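Local coordinates for stress-response A/B barrel domain-containing protein (Thermobifida fusca, PDB 3BGU) that is of unknown function but forms a dimer with a ferredoxin-like fold of the stress-responsive A/B barrel family and can hold nitrobenzene in a pocket, at residues 84-87 with 88-92. Numbering follows the deposited sequence.
Sequences DGFR and AYQDH. With EDO (1,2-ethanediol), chain D; EDO (1,2-ethanediol), chain G; EDO (1,2-ethanediol), chain E.
Q90 lies over one face of the F86 ring, one helical turn further along the chain. Its CG makes a CH-pi contact, 4.2 Å from the ring centroid. The amide stacks on the ring with the planes 25° apart. Q90 NE2 comes within 3.6 Å of F86 CE2. With CG anti to the carbonyl carbon (chi1 -71°) and the chain extended beyond it, Q90 reaches across this ring. This stack is the tight part of the contact. Helical backbone bonds hold the two residues one turn apart, with Q90 N meeting F86 O at 3.0 Å. R87 runs alongside Q90 and points the same way. R87 NH1 donates to Q90 OE1 at 3.0 Å, from 34° out of the amide carbonyl plane.

The outer side is looser and wet. One water accepts from Q90 NE2 and, weakly, from R87 NH1. Another donates to Q90 OE1 and R87 O. Q90 NE2 also donates to O1 of the chain D ethanediol at 3.0 Å; this molecule is probably from the crystallisation liquor. Replacing Q90 by an alanine removes the amide, and is likely to take the stack off this face of F86 and cost R87 NH1 one of its acceptors.

Helix 82-91 packs on the antiparallel sheet of the ferredoxin-like fold. F86 rests on L80 of strand 74-81. R87 NH2 hydrogen-bonds to L67 O of the second subunit, and L67 of that subunit also packs on F86. Y89 touches A78 and L80, meets the ring of H95 and lines the nitrobenzene pocket. At the turn into helix 93-102, H92 ND1 caps D94 N.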
ATOM      1  N   ASP A  84       1.356  -4.246 -19.391  1.00  4.64           N
ATOM      2  CA  ASP A  84       0.620  -5.413 -19.922  1.00  3.33           C
ATOM      3  C   ASP A  84       0.205  -6.375 -18.822  1.00  4.36           C
ATOM      4  O   ASP A  84      -0.898  -6.915 -18.889  1.00  7.01           O
ATOM      5  CB  ASP A  84       1.456  -6.150 -20.959  1.00  5.01           C
ATOM      6  CG  ASP A  84       1.675  -5.335 -22.225  1.00 13.17           C
ATOM      7  OD1 ASP A  84       0.884  -4.421 -22.513  1.00 10.88           O
ATOM      8  OD2 ASP A  84       2.646  -5.618 -22.970  1.00 11.80           O
ATOM      9  N   GLY A  85       1.104  -6.610 -17.845  1.00  5.10           N
ATOM     10  CA  GLY A  85       0.753  -7.407 -16.665  1.00  7.28           C
ATOM     11  C   GLY A  85      -0.447  -6.795 -15.915  1.00  4.19           C
ATOM     12  O   GLY A  85      -1.406  -7.486 -15.546  1.00  6.70           O
ATOM     13  N   PHE A  86      -0.359  -5.479 -15.727  1.00  5.04           N
ATOM     14  CA  PHE A  86      -1.365  -4.750 -14.955  1.00  2.55           C
ATOM     15  C   PHE A  86      -2.705  -4.845 -15.682  1.00  4.80           C
ATOM     16  O   PHE A  86      -3.726  -5.090 -15.065  1.00  3.86           O
ATOM     17  CB  PHE A  86      -0.953  -3.300 -14.774  1.00  4.83           C
ATOM     18  CG  PHE A  86      -1.918  -2.496 -13.953  1.00  5.56           C
ATOM     19  CD1 PHE A  86      -2.228  -2.870 -12.635  1.00 10.66           C
ATOM     20  CD2 PHE A  86      -2.513  -1.370 -14.470  1.00  7.76           C
ATOM     21  CE1 PHE A  86      -3.144  -2.139 -11.872  1.00 10.65           C
ATOM     22  CE2 PHE A  86      -3.436  -0.630 -13.671  1.00  9.78           C
ATOM     23  CZ  PHE A  86      -3.695  -1.023 -12.389  1.00  3.92           C
ATOM     24  N   ARG A  87      -2.719  -4.665 -16.993  1.00  3.11           N
ATOM     25  CA  ARG A  87      -3.961  -4.726 -17.727  1.00  3.74           C
ATOM     26  C   ARG A  87      -4.551  -6.143 -17.727  1.00  3.99           C
ATOM     27  O   ARG A  87      -5.759  -6.347 -17.519  1.00  4.71           O
ATOM     28  CB  ARG A  87      -3.767  -4.221 -19.155  1.00  6.43           C
ATOM     29  CG  ARG A  87      -3.401  -2.696 -19.264  1.00 15.81           C
ATOM     30  CD  ARG A  87      -4.041  -1.773 -18.176  1.00 27.09           C
ATOM     31  NE  ARG A  87      -3.806  -0.341 -18.434  1.00 29.43           N
ATOM     32  CZ  ARG A  87      -4.129   0.659 -17.607  1.00 35.89           C
ATOM     33  NH1 ARG A  87      -4.703   0.407 -16.446  1.00 38.27           N
ATOM     34  NH2 ARG A  87      -3.879   1.933 -17.947  1.00 25.83           N
ATOM     35  N   ALA A  88      -3.697  -7.150 -17.896  1.00  5.92           N
ATOM     36  CA  ALA A  88      -4.170  -8.535 -17.881  1.00  3.22           C
ATOM     37  C   ALA A  88      -4.807  -8.886 -16.507  1.00  2.65           C
ATOM     38  O   ALA A  88      -5.770  -9.655 -16.432  1.00  8.05           O
ATOM     39  CB  ALA A  88      -2.998  -9.476 -18.181  1.00  4.28           C
ATOM     40  N   TYR A  89      -4.209  -8.383 -15.455  1.00  2.59           N
ATOM     41  CA  TYR A  89      -4.669  -8.565 -14.108  1.00  3.43           C
ATOM     42  C   TYR A  89      -6.052  -7.923 -13.937  1.00  4.49           C
ATOM     43  O   TYR A  89      -6.980  -8.560 -13.460  1.00  5.35           O
ATOM     44  CB  TYR A  89      -3.668  -7.932 -13.152  1.00  5.28           C
ATOM     45  CG  TYR A  89      -3.970  -7.950 -11.665  1.00  2.67           C
ATOM     46  CD1 TYR A  89      -3.822  -9.142 -10.891  1.00  2.57           C
ATOM     47  CD2 TYR A  89      -4.408  -6.786 -11.052  1.00  9.68           C
ATOM     48  CE1 TYR A  89      -4.054  -9.121  -9.521  1.00  2.85           C
ATOM     49  CE2 TYR A  89      -4.623  -6.737  -9.690  1.00  4.85           C
ATOM     50  CZ  TYR A  89      -4.482  -7.893  -8.942  1.00  6.03           C
ATOM     51  OH  TYR A  89      -4.723  -7.821  -7.569  1.00  7.47           O
ATOM     52  N   GLN A  90      -6.195  -6.667 -14.349  1.00  3.96           N
ATOM     53  CA  GLN A  90      -7.481  -5.959 -14.282  1.00  4.77           C
ATOM     54  C   GLN A  90      -8.615  -6.733 -14.996  1.00  6.60           C
ATOM     55  O   GLN A  90      -9.759  -6.642 -14.601  1.00  5.55           O
ATOM     56  CB  GLN A  90      -7.343  -4.563 -14.900  1.00  8.94           C
ATOM     57  CG  GLN A  90      -6.534  -3.541 -14.136  1.00  9.08           C
ATOM     58  CD  GLN A  90      -6.520  -2.218 -14.858  1.00 10.26           C
ATOM     59  OE1 GLN A  90      -6.165  -2.150 -16.038  1.00 11.83           O
ATOM     60  NE2 GLN A  90      -6.939  -1.153 -14.171  1.00  8.59           N
ATOM     61  N   ASP A  91      -8.269  -7.432 -16.077  1.00  5.52           N
ATOM     62  CA  ASP A  91      -9.219  -8.071 -16.954  1.00  5.17           C
ATOM     63  C   ASP A  91      -9.479  -9.535 -16.615  1.00  5.28           C
ATOM     64  O   ASP A  91     -10.370 -10.163 -17.204  1.00  7.36           O
ATOM     65  CB  ASP A  91      -8.711  -8.017 -18.396  1.00  7.63           C
ATOM     66  CG  ASP A  91      -8.783  -6.636 -18.993  1.00 15.42           C
ATOM     67  OD1 ASP A  91      -9.575  -5.795 -18.509  1.00 14.11           O
ATOM     68  OD2 ASP A  91      -8.077  -6.431 -20.001  1.00 19.12           O
ATOM     69  N   HIS A  92      -8.708 -10.079 -15.671  1.00  3.39           N
ATOM     70  CA  HIS A  92      -8.767 -11.502 -15.387  1.00  6.83           C
ATOM     71  C   HIS A  92     -10.084 -11.814 -14.683  1.00  2.64           C
ATOM     72  O   HIS A  92     -10.552 -11.053 -13.841  1.00  4.38           O
ATOM     73  CB  HIS A  92      -7.587 -11.907 -14.511  1.00  3.26           C
ATOM     74  CG  HIS A  92      -7.379 -13.380 -14.398  1.00  6.64           C
ATOM     75  ND1 HIS A  92      -8.108 -14.165 -13.528  1.00  4.80           N
ATOM     76  CD2 HIS A  92      -6.453 -14.193 -14.960  1.00  5.57           C
ATOM     77  CE1 HIS A  92      -7.678 -15.416 -13.624  1.00  5.12           C
ATOM     78  NE2 HIS A  92      -6.670 -15.457 -14.481  1.00  7.24           N
TER
HETATM   79  C1  EDO D 102      -6.558  -1.498 -10.259  1.00  9.60           C
HETATM   80  O1  EDO D 102      -7.596  -1.319 -11.255  1.00 10.43           O
HETATM   81  C2  EDO D 102      -6.359  -2.964  -9.943  1.00  7.31           C
HETATM   82  O2  EDO D 102      -7.467  -3.477  -9.237  1.00 11.21           O
HETATM   83  C1  EDO G 105      -4.234 -18.017 -13.107  1.00 17.01           C
HETATM   84  O1  EDO G 105      -5.638 -18.117 -12.879  1.00 17.27           O
HETATM   85  C2  EDO G 105      -3.953 -17.932 -14.604  1.00 20.50           C
HETATM   86  O2  EDO G 105      -5.140 -17.621 -15.342  1.00 16.36           O
HETATM   87  C1  EDO E 103      -5.269 -10.314  -4.216  1.00  5.60           C
HETATM   88  O1  EDO E 103      -6.311 -11.279  -4.472  1.00  2.43           O
HETATM   89  C2  EDO E 103      -4.183 -10.681  -5.197  1.00  4.86           C
HETATM   90  O2  EDO E 103      -4.500 -10.255  -6.503  1.00  6.56           O
HETATM   91  O   HOH W   1      -7.054   1.512 -15.206  1.00 16.24           O
HETATM   92  O   HOH W   2      -7.284  -3.721 -18.369  1.00 30.31           O